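Local structure of urocanate hydratase (7NED) at residues Arg207-Asp210 against Glu211-Trp215; Asp331-Ile334 against Phe335-Phe339; Arg385-Arg388 against Glu389-Val393. The protein probably catalyses the NAD+-dependent hydration of thiourocanate in bacterial ergothioneine breakdown, and also binds urocanate. All coordinates share one frame; numbering follows the deposited sequence.

Contact 1: Arg207-Asp210 against Glu211-Trp215; sequences RSLD and EALLW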
loop_
_atom_site.group_PDB
_atom_site.type_symbol
_atom_site.label_atom_id
_atom_site.label_comp_id
_atom_site.label_asym_id
_atom_site.label_seq_id
_atom_site.Cartn_x
_atom_site.Cartn_y
_atom_site.Cartn_z
ATOM N N ARG A 207 -25.071 10.501 36.891
ATOM C CA ARG A 207 -26.061 10.438 35.818
ATOM C C ARG A 207 -26.790 11.757 35.641
ATOM O O ARG A 207 -27.620 11.888 34.737
ATOM C CB ARG A 207 -27.059 9.303 36.063
ATOM C CG ARG A 207 -26.420 7.929 35.937
ATOM C CD ARG A 207 -27.404 6.834 36.227
ATOM N NE ARG A 207 -26.765 5.533 36.421
ATOM C CZ ARG A 207 -26.854 4.528 35.555
ATOM N NH1 ARG A 207 -27.554 4.676 34.436
ATOM N NH2 ARG A 207 -26.246 3.377 35.813
ATOM N N SER A 208 -26.445 12.760 36.435
ATOM C CA SER A 208 -27.122 14.045 36.403
ATOM C C SER A 208 -26.218 15.104 35.785
ATOM O O SER A 208 -25.126 15.360 36.299
ATOM C CB SER A 208 -27.518 14.443 37.825
ATOM O OG SER A 208 -27.797 15.804 37.836
ATOM N N LEU A 209 -26.693 15.751 34.719
ATOM C CA LEU A 209 -25.930 16.838 34.122
ATOM C C LEU A 209 -25.794 18.022 35.078
ATOM O O LEU A 209 -24.747 18.671 35.125
ATOM C CB LEU A 209 -26.582 17.287 32.814
ATOM C CG LEU A 209 -26.029 18.559 32.194
ATOM C CD1 LEU A 209 -24.552 18.398 31.815
ATOM C CD2 LEU A 209 -26.852 19.013 30.980
ATOM N N ASP A 210 -26.857 18.356 35.813
ATOM C CA ASP A 210 -26.751 19.437 36.786
ATOM C C ASP A 210 -25.647 19.161 37.792
ATOM O O ASP A 210 -24.858 20.053 38.122
ATOM C CB ASP A 210 -28.088 19.651 37.502
ATOM C CG ASP A 210 -29.145 20.257 36.596
ATOM O OD1 ASP A 210 -28.810 20.698 35.472
ATOM O OD2 ASP A 210 -30.312 20.323 37.033
ATOM N N GLU A 211 -25.600 17.938 38.324
ATOM C CA GLU A 211 -24.554 17.595 39.280
ATOM C C GLU A 211 -23.176 17.686 38.633
ATOM O O GLU A 211 -22.219 18.193 39.245
ATOM C CB GLU A 211 -24.791 16.205 39.844
ATOM C CG GLU A 211 -23.733 15.782 40.822
ATOM C CD GLU A 211 -24.106 14.559 41.606
ATOM O OE1 GLU A 211 -24.212 13.470 41.004
ATOM O OE2 GLU A 211 -24.176 14.658 42.845
ATOM N N ALA A 212 -23.058 17.210 37.394
ATOM C CA ALA A 212 -21.777 17.289 36.705
ATOM C C ALA A 212 -21.326 18.725 36.563
ATOM O O ALA A 212 -20.152 19.036 36.799
ATOM C CB ALA A 212 -21.861 16.621 35.325
ATOM N N LEU A 213 -22.234 19.616 36.140
ATOM C CA LEU A 213 -21.855 21.014 35.939
ATOM C C LEU A 213 -21.537 21.696 37.264
ATOM O O LEU A 213 -20.654 22.559 37.321
ATOM C CB LEU A 213 -22.960 21.783 35.217
ATOM C CG LEU A 213 -23.266 21.372 33.775
ATOM C CD1 LEU A 213 -24.603 21.940 33.324
ATOM C CD2 LEU A 213 -22.146 21.825 32.834
ATOM N N LEU A 214 -22.241 21.324 38.340
ATOM C CA LEU A 214 -21.902 21.864 39.652
ATOM C C LEU A 214 -20.469 21.507 40.029
ATOM O O LEU A 214 -19.698 22.369 40.470
ATOM C CB LEU A 214 -22.882 21.343 40.708
ATOM C CG LEU A 214 -22.480 21.613 42.151
ATOM C CD1 LEU A 214 -22.588 23.115 42.404
ATOM C CD2 LEU A 214 -23.353 20.836 43.135
ATOM N N TRP A 215 -20.098 20.229 39.874
ATOM C CA TRP A 215 -18.714 19.805 40.098
ATOM C C TRP A 215 -17.722 20.557 39.202
ATOM O O TRP A 215 -16.649 20.986 39.658
ATOM C CB TRP A 215 -18.614 18.300 39.865
ATOM C CG TRP A 215 -19.259 17.483 40.920
ATOM C CD1 TRP A 215 -19.701 17.911 42.139
ATOM C CD2 TRP A 215 -19.595 16.088 40.834
ATOM N NE1 TRP A 215 -20.255 16.854 42.838
ATOM C CE2 TRP A 215 -20.211 15.729 42.053
ATOM C CE3 TRP A 215 -19.444 15.115 39.835
ATOM C CZ2 TRP A 215 -20.662 14.433 42.310
ATOM C CZ3 TRP A 215 -19.883 13.820 40.087
ATOM C CH2 TRP A 215 -20.492 13.488 41.319
#
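Ser208 caps the first turn of helix 209-222 by accepting the backbone N-H of Glu211 on its side-chain oxygen. The bond from Glu211 N to Ser208 OG measures 3.1 Å and is almost straight, with 171° at the hydrogen. A chi1 of 163° places Ser208 OG anti to its backbone N, 3.6 Å from Glu211 CB. The regular helical bonds begin at the same residue: Ser208 O receives Ala212 N, Leu209 O receives Leu213 N at 2.9 Å, and Asp210 O receives Leu214 N.

The tight side is apolar. Leu209 and Leu213 lie one turn apart and lean across each other, Leu209 CD1 reaching to 3.8 Å from Leu213 CG. Leu213 CG also sits 3.4 Å from Leu209 O, beside the bond that this carbonyl makes. The two leucines face helix 234-243 and the loop after it, touching Glu240, Leu241, Arg244 and Ile246, while the buried Ala212 turns to Thr206 and Val228 of the neighbouring strands.

The solvent side is looser. Asp210 is exposed, yet its OD1 forms a salt bridge with Arg244; Leu214 meets the preceding turn mainly through CB, which lies 3.5 Å from Asp210 O, and its branched end leads outward. A third flank faces the strands, where Trp215 packs on Thr206 and Val228. Here Glu211 is extended, its CG 3.6 Å above one face of the Trp215 ring and toward the rim, and its OE1 bonded to Thr206 OG1. That hydroxyl also meets Ser208 N, so Thr206 links the two residues of the cap. This serine-capped start opens the helix of a beta-alpha-beta unit, strand 204-206, helix 209-222 and strand 226-231, in the Rossmann-like domain.

Contact 2: Asp331-Ile334 against Phe335-Phe339; sequences DIDI and FTEAF
At the edge of the parallel sheet of the Rossmann-like domain, the short, weakly bonded strand 333-334 runs straight into helix 335-344, and Ile334 occupies the N-cap position with its backbone rather than a polar side chain. Its carbonyl opens the helix: Ile334 O accepts from Ala338 N at 3.1 Å, with a C=O...N angle of 166° that places the donor nearly in line with the carbonyl. Ala338 CB crowds the same oxygen and also meets Asp333 CB, 3.9 Å away.

The Ile334 side chain spreads over the first turn. Its CG1 lies 3.4 Å from Thr336 OG1, a hydroxyl bonded to Ile445 O; CG2 touches Glu337 CB; and CD1 approaches Phe335 CD1 obliquely at 4.0 Å. Phe335 has CG wedged between its backbone N and carbonyl carbon, chi1 77°, and the ring packs on Ile142 of helix 133-150 and Phe311 of strand 309-312, about 5 Å from the bound NAD. Thr336 CG2 lies above one face of that ring, toward its rim. A wider, pi-type turn follows at 336-339, and the buried Glu337 N finds no partner in the model.

The polar side is bridged by water. Asp333 OD2 and Glu337 OE1 stand 4.1 Å apart, their carboxylate planes only 14° from each other; the two like charges would probably disfavour each other, an effect the bridging waters, and more weakly the distant Arg449, may ease. One water donates to both oxygens and accepts from Ile334 N, while a second donates to Glu337 OE1 and only weakly to Asp333 OD2. The methyl that meets Asp333 also covers Phe339: Ala338 CB sits 3.7 Å above the plane of the Phe339 ring, over its centre.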
loop_
_atom_site.group_PDB
_atom_site.type_symbol
_atom_site.label_atom_id
_atom_site.label_comp_id
_atom_site.label_asym_id
_atom_site.label_seq_id
_atom_site.Cartn_x
_atom_site.Cartn_y
_atom_site.Cartn_z
ATOM N N ASP A 331 -15.108 23.647 9.271
ATOM C CA ASP A 331 -14.680 24.831 10.013
ATOM C C ASP A 331 -14.002 24.447 11.325
ATOM O O ASP A 331 -13.193 25.211 11.858
ATOM C CB ASP A 331 -15.884 25.742 10.292
ATOM C CG ASP A 331 -16.396 26.479 9.044
ATOM O OD1 ASP A 331 -15.782 26.396 7.959
ATOM O OD2 ASP A 331 -17.465 27.109 9.161
ATOM N N ILE A 332 -14.341 23.287 11.869
ATOM C CA ILE A 332 -13.746 22.806 13.107
ATOM C C ILE A 332 -12.348 22.289 12.813
ATOM O O ILE A 332 -12.148 21.539 11.853
ATOM C CB ILE A 332 -14.630 21.712 13.723
ATOM C CG1 ILE A 332 -15.895 22.343 14.308
ATOM C CG2 ILE A 332 -13.911 21.042 14.864
ATOM C CD1 ILE A 332 -16.923 21.320 14.704
ATOM N N ASP A 333 -11.382 22.681 13.647
ATOM C CA ASP A 333 -9.992 22.290 13.489
ATOM C C ASP A 333 -9.818 20.801 13.687
ATOM O O ASP A 333 -10.623 20.147 14.339
ATOM C CB ASP A 333 -9.092 22.999 14.495
ATOM C CG ASP A 333 -8.774 24.415 14.092
ATOM O OD1 ASP A 333 -9.134 25.371 14.837
ATOM O OD2 ASP A 333 -8.183 24.551 13.010
ATOM N N ILE A 334 -8.732 20.271 13.121
ATOM C CA ILE A 334 -8.284 18.911 13.397
ATOM C C ILE A 334 -7.048 18.999 14.280
ATOM O O ILE A 334 -6.217 19.899 14.118
ATOM C CB ILE A 334 -7.979 18.139 12.084
ATOM C CG1 ILE A 334 -7.519 16.698 12.370
ATOM C CG2 ILE A 334 -6.926 18.872 11.240
ATOM C CD1 ILE A 334 -8.610 15.778 13.010
ATOM N N PHE A 335 -6.912 18.056 15.208
ATOM C CA PHE A 335 -5.848 18.207 16.199
ATOM C C PHE A 335 -4.453 18.124 15.598
ATOM O O PHE A 335 -3.486 18.598 16.214
ATOM C CB PHE A 335 -6.001 17.148 17.276
ATOM C CG PHE A 335 -5.543 15.781 16.859
ATOM C CD1 PHE A 335 -6.403 14.911 16.211
ATOM C CD2 PHE A 335 -4.271 15.341 17.178
ATOM C CE1 PHE A 335 -5.984 13.646 15.840
ATOM C CE2 PHE A 335 -3.871 14.055 16.834
ATOM C CZ PHE A 335 -4.718 13.224 16.164
ATOM N N THR A 336 -4.315 17.473 14.448
ATOM C CA THR A 336 -3.008 17.319 13.841
ATOM C C THR A 336 -2.528 18.665 13.306
ATOM O O THR A 336 -1.589 19.270 13.840
ATOM C CB THR A 336 -3.089 16.270 12.722
ATOM O OG1 THR A 336 -4.158 16.633 11.837
ATOM C CG2 THR A 336 -3.383 14.878 13.320
ATOM N N GLU A 337 -3.196 19.164 12.277
ATOM C CA GLU A 337 -2.767 20.425 11.679
ATOM C C GLU A 337 -2.731 21.539 12.726
ATOM O O GLU A 337 -1.852 22.408 12.695
ATOM C CB GLU A 337 -3.712 20.805 10.529
ATOM C CG GLU A 337 -3.286 22.060 9.784
ATOM C CD GLU A 337 -3.785 23.370 10.407
ATOM O OE1 GLU A 337 -4.630 23.363 11.342
ATOM O OE2 GLU A 337 -3.279 24.426 9.966
ATOM N N ALA A 338 -3.701 21.555 13.634
ATOM C CA ALA A 338 -3.811 22.716 14.533
ATOM C C ALA A 338 -2.847 22.671 15.715
ATOM O O ALA A 338 -2.386 23.735 16.170
ATOM C CB ALA A 338 -5.234 22.848 15.061
ATOM N N PHE A 339 -2.534 21.493 16.231
ATOM C CA PHE A 339 -1.762 21.436 17.477
ATOM C C PHE A 339 -0.486 20.609 17.416
ATOM O O PHE A 339 0.542 21.042 17.956
ATOM C CB PHE A 339 -2.663 20.911 18.589
ATOM C CG PHE A 339 -3.958 21.667 18.696
ATOM C CD1 PHE A 339 -3.955 23.056 18.820
ATOM C CD2 PHE A 339 -5.158 21.017 18.591
ATOM C CE1 PHE A 339 -5.142 23.778 18.878
ATOM C CE2 PHE A 339 -6.380 21.719 18.670
ATOM C CZ PHE A 339 -6.366 23.100 18.815
HETATM O O HOH W 1 -7.082 22.403 11.831
HETATM O O HOH W 2 -4.937 25.791 12.804
#

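Contact 3: Arg385-Arg388 against Glu389-Val393; sequences RLAR and EHVPV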
loop_
_atom_site.group_PDB
_atom_site.type_symbol
_atom_site.label_atom_id
_atom_site.label_comp_id
_atom_site.label_asym_id
_atom_site.label_seq_id
_atom_site.Cartn_x
_atom_site.Cartn_y
_atom_site.Cartn_z
ATOM N N ARG A 385 7.548 11.784 34.732
ATOM C CA ARG A 385 7.175 11.944 36.142
ATOM C C ARG A 385 5.677 11.771 36.322
ATOM O O ARG A 385 5.219 11.029 37.202
ATOM C CB ARG A 385 7.619 13.311 36.667
ATOM C CG ARG A 385 9.124 13.384 36.825
ATOM C CD ARG A 385 9.604 14.632 37.597
ATOM N NE ARG A 385 11.045 14.460 37.733
ATOM C CZ ARG A 385 11.930 15.036 36.926
ATOM N NH1 ARG A 385 11.500 15.863 35.982
ATOM N NH2 ARG A 385 13.234 14.817 37.084
ATOM N N LEU A 386 4.901 12.418 35.460
ATOM C CA LEU A 386 3.456 12.346 35.566
ATOM C C LEU A 386 2.961 10.929 35.326
ATOM O O LEU A 386 2.097 10.425 36.065
ATOM C CB LEU A 386 2.814 13.322 34.582
ATOM C CG LEU A 386 2.921 14.825 34.880
ATOM C CD1 LEU A 386 2.281 15.566 33.720
ATOM C CD2 LEU A 386 2.303 15.222 36.213
ATOM N N ALA A 387 3.476 10.276 34.273
ATOM C CA ALA A 387 2.979 8.951 33.922
ATOM C C ALA A 387 3.330 7.935 34.998
ATOM O O ALA A 387 2.497 7.106 35.379
ATOM C CB ALA A 387 3.537 8.517 32.557
ATOM N N ARG A 388 4.562 7.982 35.503
ATOM C CA ARG A 388 4.936 7.045 36.552
ATOM C C ARG A 388 4.032 7.193 37.768
ATOM O O ARG A 388 3.715 6.199 38.433
ATOM C CB ARG A 388 6.401 7.244 36.935
ATOM C CG ARG A 388 6.880 6.280 38.034
ATOM C CD ARG A 388 8.360 6.490 38.270
ATOM N NE ARG A 388 8.627 7.880 38.664
ATOM C CZ ARG A 388 9.841 8.422 38.709
ATOM N NH1 ARG A 388 10.905 7.692 38.333
ATOM N NH2 ARG A 388 9.987 9.695 39.075
ATOM N N GLU A 389 3.572 8.418 38.043
ATOM C CA GLU A 389 2.805 8.673 39.260
ATOM C C GLU A 389 1.348 8.310 39.077
ATOM O O GLU A 389 0.732 7.800 40.009
ATOM C CB GLU A 389 2.924 10.141 39.647
ATOM C CG GLU A 389 2.123 10.566 40.897
ATOM C CD GLU A 389 2.604 9.901 42.182
ATOM O OE1 GLU A 389 1.782 9.771 43.143
ATOM O OE2 GLU A 389 3.797 9.490 42.223
ATOM N N HIS A 390 0.798 8.491 37.868
ATOM C CA HIS A 390 -0.646 8.547 37.694
ATOM C C HIS A 390 -1.239 7.546 36.717
ATOM O O HIS A 390 -2.461 7.376 36.727
ATOM C CB HIS A 390 -1.083 9.947 37.241
ATOM C CG HIS A 390 -0.819 11.025 38.254
ATOM N ND1 HIS A 390 -1.545 11.142 39.420
ATOM C CD2 HIS A 390 0.050 12.063 38.244
ATOM C CE1 HIS A 390 -1.106 12.182 40.106
ATOM N NE2 HIS A 390 -0.142 12.762 39.413
ATOM N N VAL A 391 -0.458 6.902 35.854
ATOM C CA VAL A 391 -1.004 5.984 34.861
ATOM C C VAL A 391 -0.973 4.584 35.453
ATOM O O VAL A 391 0.109 4.100 35.805
ATOM C CB VAL A 391 -0.219 6.049 33.539
ATOM C CG1 VAL A 391 -0.722 4.999 32.535
ATOM C CG2 VAL A 391 -0.350 7.429 32.972
ATOM N N PRO A 392 -2.105 3.912 35.572
ATOM C CA PRO A 392 -2.117 2.577 36.167
ATOM C C PRO A 392 -1.639 1.524 35.186
ATOM O O PRO A 392 -1.652 1.702 33.961
ATOM C CB PRO A 392 -3.594 2.340 36.482
ATOM C CG PRO A 392 -4.295 3.068 35.314
ATOM C CD PRO A 392 -3.439 4.330 35.114
ATOM N N VAL A 393 -1.269 0.374 35.699
ATOM C CA VAL A 393 -0.847 -0.699 34.837
ATOM C C VAL A 393 -2.058 -1.277 34.135
ATOM O O VAL A 393 -3.064 -1.433 34.723
ATOM C CB VAL A 393 -0.102 -1.778 35.627
ATOM C CG1 VAL A 393 -0.026 -3.104 34.889
ATOM C CG2 VAL A 393 1.283 -1.301 35.968
#
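Leu386 O draws two weak backbone donors and lies at the edge of the His390 ring. His390 N reaches Leu386 O at 2.9 Å, but with only 129° at the hydrogen the bond is weak, and Glu389 N makes a second weak bond to the same oxygen. The imidazole adds its edge: His390 CD2 comes within 3.4 Å of Leu386 O, which lies near the plane of the ring. With chi1 -64°, CG of His390 is set beside its own backbone N, and this brings the ring edge to the carbonyl. One face of the His390 imidazole is met by Glu389 CG, 3.5 Å above the plane and toward the rim.

The sharing of donors continues on both sides. Glu389 N also bonds Arg385 O, and His390 N also gives a weak bond to Ala387 O. Ala387 O has its stronger donor in Val391 N, at 3.0 Å and 162°. Alongside this bond Ala387 CB meets Val391 CG2 at 4.1 Å, while Val391 touches Gln133 and Tyr201. Arg388 reaches helix 360-373, where NH1 forms a salt bridge with Glu368 OE2.

The contact is the C-terminal end of helix 378-390, in the C-terminal family region. Bonds to the fourth and to the third residue back coexist, three of the five weak, and Val391 N to Ala387 O is the straightest. Val391 leaves helical geometry, and Pro392 brings no N-H to continue the series. The carbonyls gathered at this end probably favour a positive charge on the exposed His390.

How the contacts relate
All three contacts are local, each marking where a helix starts or stops, and they stay well apart: centres lie 28 to 29 Å from one another. Contacts 1 and 2 belong to opposite edges of the parallel Rossmann-like sheet, beside strands 204-206 and 333-334; contact 3 belongs to the C-terminal family region. Contacts 1 and 3 are at the surface, whereas contact 2 is partly buried, its Phe335 side chain about 5 Å from the bound NAD, against about 12 Å for Leu209 of contact 1. A serine hydroxyl caps contact 1, a backbone carbonyl begins the helix of contact 2, with waters bridging two carboxylates beside it, and mostly weak, shared carbonyl bonds finish that of contact 3. Helix 133-150 packs against contacts 2 and 3.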